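Local structure of sugar fermentation stimulation protein homolog (Pyrococcus furiosus, 4DA2) at residues P110-D118 and H156-A164; L100-P110 and Y119-F129. The protein probably binds DNA and combines an N-terminal OB-fold domain with a PD-(D/E)xK nuclease-like domain that holds two calcium ions. The protein carries 1 engineered substitution. All blocks are in the same frame, centred on the assembly; numbering follows the deposited sequence.

Contact 1: residues P110-D118 and H156-A164. With CA (calcium ion), chain C; CA (calcium ion), chain D.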
# COMPACT_ATOMS: atom_id res chain seq x y z
N PRO A 110 1.37 -2.00 16.67
CA PRO A 110 1.02 -1.71 18.05
C PRO A 110 -0.45 -1.36 18.19
O PRO A 110 -1.05 -0.77 17.27
CB PRO A 110 1.86 -0.46 18.37
CG PRO A 110 2.10 0.17 17.05
CD PRO A 110 2.30 -0.98 16.13
N ARG A 111 -1.04 -1.73 19.32
CA ARG A 111 -2.39 -1.32 19.63
C ARG A 111 -2.46 0.19 19.88
O ARG A 111 -1.61 0.75 20.57
CB ARG A 111 -2.90 -2.05 20.88
CG ARG A 111 -3.27 -3.49 20.69
CD ARG A 111 -3.88 -3.99 21.99
NE ARG A 111 -4.45 -5.34 21.92
CZ ARG A 111 -5.67 -5.63 21.48
NH1 ARG A 111 -6.48 -4.68 21.04
NH2 ARG A 111 -6.08 -6.90 21.48
N VAL A 112 -3.46 0.82 19.28
CA VAL A 112 -3.76 2.23 19.46
C VAL A 112 -5.27 2.33 19.54
O VAL A 112 -5.98 2.02 18.56
CB VAL A 112 -3.29 3.10 18.26
CG1 VAL A 112 -3.62 4.55 18.48
CG2 VAL A 112 -1.80 2.93 17.98
N GLY A 113 -5.77 2.80 20.69
CA GLY A 113 -7.22 2.90 20.92
C GLY A 113 -7.89 1.55 20.73
O GLY A 113 -7.51 0.56 21.36
N GLU A 114 -8.88 1.50 19.84
CA GLU A 114 -9.62 0.27 19.59
C GLU A 114 -9.02 -0.60 18.49
O GLU A 114 -9.54 -1.67 18.19
CB GLU A 114 -11.06 0.60 19.18
CG GLU A 114 -11.89 1.31 20.21
CD GLU A 114 -13.18 1.84 19.61
OE1 GLU A 114 -13.47 1.55 18.43
OE2 GLU A 114 -13.90 2.56 20.33
N SER A 115 -7.91 -0.15 17.90
CA SER A 115 -7.39 -0.77 16.71
C SER A 115 -5.87 -1.04 16.83
O SER A 115 -5.32 -1.07 17.93
CB SER A 115 -7.71 0.15 15.51
OG SER A 115 -7.53 -0.52 14.28
N ARG A 116 -5.22 -1.24 15.69
CA ARG A 116 -3.75 -1.34 15.62
C ARG A 116 -3.31 -0.51 14.43
O ARG A 116 -3.96 -0.57 13.37
CB ARG A 116 -3.29 -2.79 15.38
CG ARG A 116 -3.54 -3.73 16.58
CD ARG A 116 -3.08 -5.13 16.30
NE ARG A 116 -2.77 -5.83 17.55
CZ ARG A 116 -3.55 -6.73 18.14
NH1 ARG A 116 -4.72 -7.06 17.62
NH2 ARG A 116 -3.14 -7.28 19.28
N LEU A 117 -2.23 0.25 14.58
CA LEU A 117 -1.65 0.97 13.44
C LEU A 117 -0.37 0.27 13.01
O LEU A 117 0.22 -0.47 13.79
CB LEU A 117 -1.37 2.42 13.81
CG LEU A 117 -2.59 3.27 14.17
CD1 LEU A 117 -2.13 4.67 14.63
CD2 LEU A 117 -3.56 3.35 12.99
N ASP A 118 0.07 0.51 11.77
CA ASP A 118 1.16 -0.27 11.20
C ASP A 118 2.46 -0.22 11.96
O ASP A 118 3.07 -1.27 12.22
CB ASP A 118 1.43 0.13 9.75
CG ASP A 118 0.34 -0.27 8.84
OD1 ASP A 118 -0.38 -1.26 9.13
OD2 ASP A 118 0.18 0.38 7.77
N HIS A 156 -8.80 3.49 11.64
CA HIS A 156 -7.40 3.90 11.70
C HIS A 156 -7.26 5.41 11.66
O HIS A 156 -6.50 5.97 12.43
CB HIS A 156 -6.60 3.28 10.56
CG HIS A 156 -6.44 1.80 10.65
ND1 HIS A 156 -6.09 1.03 9.55
CD2 HIS A 156 -6.58 0.93 11.69
CE1 HIS A 156 -6.00 -0.24 9.92
NE2 HIS A 156 -6.31 -0.33 11.20
N ILE A 157 -8.00 6.08 10.78
CA ILE A 157 -7.89 7.54 10.66
C ILE A 157 -8.38 8.22 11.95
O ILE A 157 -7.79 9.21 12.42
CB ILE A 157 -8.58 8.10 9.38
CG1 ILE A 157 -7.90 7.51 8.13
CG2 ILE A 157 -8.50 9.68 9.36
CD1 ILE A 157 -8.80 7.47 6.86
N LYS A 158 -9.45 7.65 12.54
CA LYS A 158 -9.95 8.16 13.83
C LYS A 158 -8.91 8.06 14.93
O LYS A 158 -8.75 9.00 15.71
CB LYS A 158 -11.29 7.51 14.20
CG LYS A 158 -12.45 8.01 13.33
CD LYS A 158 -13.78 7.31 13.67
CE LYS A 158 -14.95 7.95 12.94
NZ LYS A 158 -16.24 7.30 13.30
N GLU A 159 -8.16 6.96 14.98
CA GLU A 159 -7.13 6.81 16.01
C GLU A 159 -5.97 7.79 15.76
O GLU A 159 -5.37 8.30 16.70
CB GLU A 159 -6.61 5.38 16.09
CG GLU A 159 -7.65 4.34 16.49
CD GLU A 159 -8.25 4.57 17.89
OE1 GLU A 159 -7.75 5.43 18.66
OE2 GLU A 159 -9.21 3.86 18.21
N LEU A 160 -5.66 8.03 14.47
CA LEU A 160 -4.62 9.00 14.11
C LEU A 160 -5.00 10.41 14.57
O LEU A 160 -4.16 11.16 15.09
CB LEU A 160 -4.35 8.96 12.58
CG LEU A 160 -3.63 7.70 12.08
CD1 LEU A 160 -3.74 7.63 10.53
CD2 LEU A 160 -2.19 7.72 12.48
N ILE A 161 -6.25 10.78 14.31
CA ILE A 161 -6.79 12.08 14.71
C ILE A 161 -6.67 12.25 16.23
O ILE A 161 -6.20 13.28 16.72
CB ILE A 161 -8.25 12.25 14.23
CG1 ILE A 161 -8.32 12.41 12.71
CG2 ILE A 161 -8.91 13.44 14.96
CD1 ILE A 161 -9.71 12.30 12.12
N LYS A 162 -7.07 11.22 16.98
CA LYS A 162 -7.02 11.30 18.44
C LYS A 162 -5.57 11.44 18.96
O LYS A 162 -5.31 12.25 19.85
CB LYS A 162 -7.71 10.09 19.06
CG LYS A 162 -7.41 9.84 20.57
CD LYS A 162 -8.09 10.81 21.52
CE LYS A 162 -8.17 10.21 22.92
NZ LYS A 162 -7.96 11.23 23.97
N LEU A 163 -4.64 10.67 18.40
CA LEU A 163 -3.22 10.84 18.71
C LEU A 163 -2.77 12.32 18.52
O LEU A 163 -2.20 12.93 19.44
CB LEU A 163 -2.38 9.92 17.83
CG LEU A 163 -2.37 8.44 18.19
CD1 LEU A 163 -1.67 7.68 17.10
CD2 LEU A 163 -1.63 8.25 19.50
N ALA A 164 -3.07 12.90 17.35
CA ALA A 164 -2.65 14.27 17.03
C ALA A 164 -3.25 15.30 17.99
O ALA A 164 -2.58 16.26 18.36
CB ALA A 164 -2.99 14.64 15.61
CA CA C . -1.76 -0.48 6.75
CA CA D . -1.80 -2.90 9.90
O HOH W 1 -2.90 -0.93 10.96
O HOH W 2 -3.99 -0.46 5.81
O HOH W 3 -3.05 -2.45 7.87
O HOH W 4 0.07 -1.91 5.92
O HOH W 5 -4.11 -3.74 10.75
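Glu159, on the helix of residues 156-164, accepts a hydrogen bond from the turn of a beta hairpin. The hairpin, closed by a type II' turn from Val112 to Ser115, belongs to the PD-(D/E)xK nuclease-like domain. CG of Glu159 lies anti to the carbonyl carbon (chi1 -63°) and the chain bends at chi2 (-62°), laying the carboxylate against the turn. Glu114 N donates to Glu159 OE2 over 2.9 Å, a nearly straight bond (167° at the hydrogen), yet one that reaches the oxygen from well above the carboxylate plane. The same group presses on Gly113, whose CA is 3.4 Å from Glu159 OE1; with its positive phi and a carboxylate where a CB would point, Gly113 suits this corner.

Away from the turn, along the hairpin and the helix, the contact becomes apolar. Leu117 CD1 packs at 3.7 Å on Leu160 CD2 and meets Leu163 CD1 tip to tip, while Val112 CG1 crosses the Leu163 side chain at about a right angle. Phe129 touches both Val112 and Leu163. The other Leu117 branch, CD2, runs alongside His156 CB.

The His156 ring meets the hairpin's second strand at Ser115, whose OG sits in the ring plane at its edge, 3.1 Å from His156 CD2, whereas ND1 of the ring is hydrogen-bonded to Lys133. Arg116 O instead accepts a hydrogen bond from a water that is also a ligand of one calcium.

That calcium and a second one share Asp118, just after Leu117, with Glu109 completing one site and Glu131 and Thr132 the other. OD1 of Asp118 bridges the two, 2.3 Å from the calcium shared with Glu109 and 2.9 Å from the other, which OD2 also binds at 2.4 Å.

Contact 2: residues L100-P110 and Y119-F129; sequences LEGCRIIKREP and YLIECSKGEIF. Engineered in segment 119-129: Ile121 (natural residue Leu). With CA (calcium ion), chain D.
Cys103 and Cys123 are joined by a disulfide (SG to SG 2.1 Å, chi3 109°) at one end of an antiparallel strand pair, 104-108 with 119-122. Arg104 and Glu122 exchange two backbone hydrogen bonds next to it. Farther along, the register slips by one: Ile106 N and Lys107 N both donate to Leu120 O, at 3.0 Å and 3.2 Å, which defines a classic beta bulge.

The tight part is the face carrying Ile105, Ile121 and Tyr119, with Cys103 at its end. The engineered Ile121, leucine in the natural protein, puts CG2 3.6 Å from Cys103 CB and CG1 3.7 Å from Ile105 CG1. Ile105 CD1 approaches the Tyr119 ring obliquely, off-centre, in a CH-pi contact 4.2 Å from the centroid, while Arg108 CG arrives at the ring edge. An alanine in place of Ile105 is likely to open a gap beside Ile121 and deprive the Tyr119 ring of its CH-pi partner. The hydroxyl of Tyr119 is held by Glu89 of helix 81-93.

On the other face Leu120 is buried, whereas Arg104 and Lys107 are exposed. Within segment 119-129, Leu120 CD1 sits 3.6 Å above the centre of the Phe129 ring, and Pro110 CG touches that ring at its edge. Toward solvent, Ile106 has CG1 between its backbone N and carbonyl carbon (chi1 62°), which turns CD1 onto Leu120 and leaves CG2 against Glu122 CB and OE1, over the Arg104 guanidinium. Here the charges merely neighbour one another: Arg104 NH2 and Glu122 OE1 are 4.3 Å apart, with no N-H directed at the oxygen.

Beyond Arg108 the strand turns at Glu109, whose two carboxylate oxygens chelate a calcium. The pairing is thus an edge of the PD-(D/E)xK domain's mixed sheet, leading into its metal site.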
# COMPACT_ATOMS: atom_id res chain seq x y z
N LEU A 100 12.35 11.68 8.29
CA LEU A 100 12.50 10.47 9.12
C LEU A 100 13.96 9.96 9.23
O LEU A 100 14.21 8.81 9.62
CB LEU A 100 11.53 9.37 8.65
CG LEU A 100 10.04 9.74 8.80
CD1 LEU A 100 9.15 8.83 7.97
CD2 LEU A 100 9.57 9.76 10.28
N GLU A 101 14.92 10.81 8.88
CA GLU A 101 16.33 10.48 9.07
C GLU A 101 16.66 10.24 10.53
O GLU A 101 16.20 10.96 11.41
CB GLU A 101 17.25 11.57 8.50
CG GLU A 101 17.39 11.49 6.98
CD GLU A 101 18.03 12.73 6.37
OE1 GLU A 101 18.81 13.42 7.07
OE2 GLU A 101 17.72 13.02 5.19
N GLY A 102 17.44 9.20 10.77
CA GLY A 102 17.79 8.83 12.13
C GLY A 102 16.64 8.18 12.89
O GLY A 102 16.72 8.02 14.10
N CYS A 103 15.57 7.83 12.17
CA CYS A 103 14.42 7.14 12.77
C CYS A 103 14.37 5.70 12.29
O CYS A 103 14.74 5.40 11.15
CB CYS A 103 13.11 7.80 12.37
SG CYS A 103 12.98 9.55 12.65
N ARG A 104 13.86 4.82 13.15
CA ARG A 104 13.71 3.41 12.79
C ARG A 104 12.43 2.80 13.39
O ARG A 104 11.91 3.31 14.38
CB ARG A 104 14.91 2.61 13.27
CG ARG A 104 15.11 2.66 14.78
CD ARG A 104 16.33 1.92 15.25
NE ARG A 104 16.30 1.84 16.71
CZ ARG A 104 16.05 0.74 17.41
NH1 ARG A 104 15.83 -0.43 16.79
NH2 ARG A 104 16.03 0.80 18.73
N ILE A 105 11.94 1.71 12.78
CA ILE A 105 10.75 1.02 13.33
C ILE A 105 11.16 0.29 14.61
O ILE A 105 12.18 -0.41 14.64
CB ILE A 105 10.13 0.04 12.28
CG1 ILE A 105 9.62 0.84 11.06
CG2 ILE A 105 8.98 -0.79 12.89
CD1 ILE A 105 9.53 0.04 9.74
N ILE A 106 10.39 0.49 15.68
CA ILE A 106 10.60 -0.23 16.94
C ILE A 106 9.45 -1.17 17.27
O ILE A 106 9.62 -2.11 18.06
CB ILE A 106 10.90 0.74 18.12
CG1 ILE A 106 9.72 1.69 18.39
CG2 ILE A 106 12.19 1.51 17.87
CD1 ILE A 106 9.78 2.40 19.75
N LYS A 107 8.27 -0.93 16.69
CA LYS A 107 7.13 -1.83 16.90
C LYS A 107 6.32 -1.91 15.63
O LYS A 107 6.10 -0.89 14.98
CB LYS A 107 6.18 -1.34 18.00
CG LYS A 107 6.65 -1.53 19.43
CD LYS A 107 5.61 -0.98 20.42
CE LYS A 107 6.05 -1.18 21.87
NZ LYS A 107 5.16 -0.48 22.82
N ARG A 108 5.89 -3.13 15.31
CA ARG A 108 4.95 -3.36 14.19
C ARG A 108 3.58 -3.71 14.76
O ARG A 108 3.48 -4.44 15.75
CB ARG A 108 5.45 -4.46 13.26
CG ARG A 108 6.69 -4.07 12.44
CD ARG A 108 7.42 -5.27 11.87
NE ARG A 108 8.73 -4.87 11.36
CZ ARG A 108 9.50 -5.62 10.57
NH1 ARG A 108 9.10 -6.82 10.19
NH2 ARG A 108 10.67 -5.16 10.17
N GLU A 109 2.54 -3.18 14.14
CA GLU A 109 1.14 -3.37 14.61
C GLU A 109 0.83 -3.09 16.09
O GLU A 109 0.09 -3.87 16.70
CB GLU A 109 0.63 -4.77 14.23
CG GLU A 109 0.80 -5.11 12.77
CD GLU A 109 -0.11 -4.29 11.88
OE1 GLU A 109 -1.32 -4.20 12.17
OE2 GLU A 109 0.37 -3.73 10.88
N PRO A 110 1.37 -2.00 16.67
CA PRO A 110 1.02 -1.71 18.05
C PRO A 110 -0.45 -1.36 18.19
O PRO A 110 -1.05 -0.77 17.27
CB PRO A 110 1.86 -0.46 18.37
CG PRO A 110 2.10 0.17 17.05
CD PRO A 110 2.30 -0.98 16.13
N TYR A 119 2.92 1.00 12.29
CA TYR A 119 4.26 1.18 12.91
C TYR A 119 4.31 2.18 14.04
O TYR A 119 3.66 3.22 14.00
CB TYR A 119 5.29 1.62 11.85
CG TYR A 119 5.31 0.78 10.57
CD1 TYR A 119 5.87 -0.50 10.57
CD2 TYR A 119 4.78 1.26 9.38
CE1 TYR A 119 5.89 -1.29 9.42
CE2 TYR A 119 4.80 0.49 8.21
CZ TYR A 119 5.37 -0.78 8.23
OH TYR A 119 5.38 -1.57 7.09
N LEU A 120 5.13 1.86 15.04
CA LEU A 120 5.67 2.86 15.94
C LEU A 120 7.12 3.00 15.55
O LEU A 120 7.86 2.01 15.50
CB LEU A 120 5.57 2.44 17.41
CG LEU A 120 6.15 3.47 18.37
CD1 LEU A 120 5.41 4.80 18.25
CD2 LEU A 120 6.11 2.97 19.83
N ILE A 121 7.49 4.23 15.25
CA ILE A 121 8.83 4.59 14.78
C ILE A 121 9.48 5.49 15.82
O ILE A 121 8.84 6.39 16.38
CB ILE A 121 8.74 5.24 13.39
CG1 ILE A 121 8.45 4.15 12.37
CG2 ILE A 121 10.05 5.98 12.99
CD1 ILE A 121 8.05 4.66 11.00
N GLU A 122 10.75 5.22 16.11
CA GLU A 122 11.48 6.00 17.10
C GLU A 122 12.51 6.87 16.43
O GLU A 122 13.31 6.40 15.61
CB GLU A 122 12.13 5.09 18.15
CG GLU A 122 12.84 5.88 19.27
CD GLU A 122 13.49 4.98 20.33
OE1 GLU A 122 13.27 3.75 20.31
OE2 GLU A 122 14.20 5.53 21.19
N CYS A 123 12.47 8.16 16.77
CA CYS A 123 13.42 9.15 16.24
C CYS A 123 14.28 9.72 17.39
O CYS A 123 14.08 9.35 18.56
CB CYS A 123 12.68 10.29 15.56
SG CYS A 123 11.63 9.75 14.18
N SER A 124 15.21 10.61 17.05
CA SER A 124 16.03 11.28 18.06
C SER A 124 15.22 12.03 19.11
O SER A 124 15.50 11.92 20.30
CB SER A 124 17.02 12.25 17.41
OG SER A 124 18.09 11.54 16.83
N LYS A 125 14.23 12.78 18.67
CA LYS A 125 13.53 13.67 19.58
C LYS A 125 12.19 13.13 20.08
O LYS A 125 11.52 13.78 20.89
CB LYS A 125 13.37 15.06 18.95
CG LYS A 125 14.70 15.78 18.72
CD LYS A 125 14.53 17.05 17.92
CE LYS A 125 15.87 17.54 17.40
NZ LYS A 125 15.76 18.85 16.70
N GLY A 126 11.80 11.95 19.60
CA GLY A 126 10.53 11.35 20.00
C GLY A 126 10.05 10.20 19.13
O GLY A 126 10.80 9.69 18.30
N GLU A 127 8.81 9.78 19.35
CA GLU A 127 8.22 8.68 18.61
C GLU A 127 7.12 9.16 17.68
O GLU A 127 6.59 10.26 17.86
CB GLU A 127 7.62 7.65 19.56
CG GLU A 127 8.63 6.91 20.41
CD GLU A 127 7.93 6.07 21.47
OE1 GLU A 127 6.72 6.30 21.70
OE2 GLU A 127 8.59 5.18 22.05
N ILE A 128 6.83 8.36 16.65
CA ILE A 128 5.74 8.66 15.72
C ILE A 128 5.03 7.36 15.32
O ILE A 128 5.66 6.34 15.00
CB ILE A 128 6.24 9.47 14.46
CG1 ILE A 128 5.06 9.84 13.53
CG2 ILE A 128 7.36 8.70 13.71
CD1 ILE A 128 5.43 10.78 12.35
N PHE A 129 3.70 7.41 15.36
CA PHE A 129 2.87 6.32 14.83
C PHE A 129 2.63 6.55 13.34
O PHE A 129 2.24 7.66 12.94
CB PHE A 129 1.53 6.28 15.57
CG PHE A 129 1.65 5.78 16.97
CD1 PHE A 129 1.70 4.40 17.22
CD2 PHE A 129 1.78 6.68 18.04
CE1 PHE A 129 1.81 3.92 18.56
CE2 PHE A 129 1.90 6.21 19.36
CZ PHE A 129 1.93 4.83 19.62
CA CA D . -1.80 -2.90 9.90
O HOH W 6 15.82 11.19 14.41
O HOH W 3 -3.05 -2.45 7.87
O HOH W 5 -4.11 -3.74 10.75
O HOH W 1 -2.90 -0.93 10.96
O HOH W 7 -1.18 -4.45 8.71

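Overall arrangement
Contacts 1 and 2 have centres about 15 Å apart and use successive parts of strand 115-122: Ser115 and Leu117 meet the helix in contact 1, and residues 119-122 pair with strand 104-108 in contact 2. Pro110 belongs to both. Their junction is the metal site, where Asp118 from contact 1 and Glu109 from contact 2 bind the same calcium; a probable hydrogen bond of 2.8 Å from Glu109 N to Asp118 O ties the two residues together. Apolar packing continues across the boundary as well, with Leu163 CD1 3.7 Å from Phe129 CD2. Three waters bound to this calcium are common to both contacts.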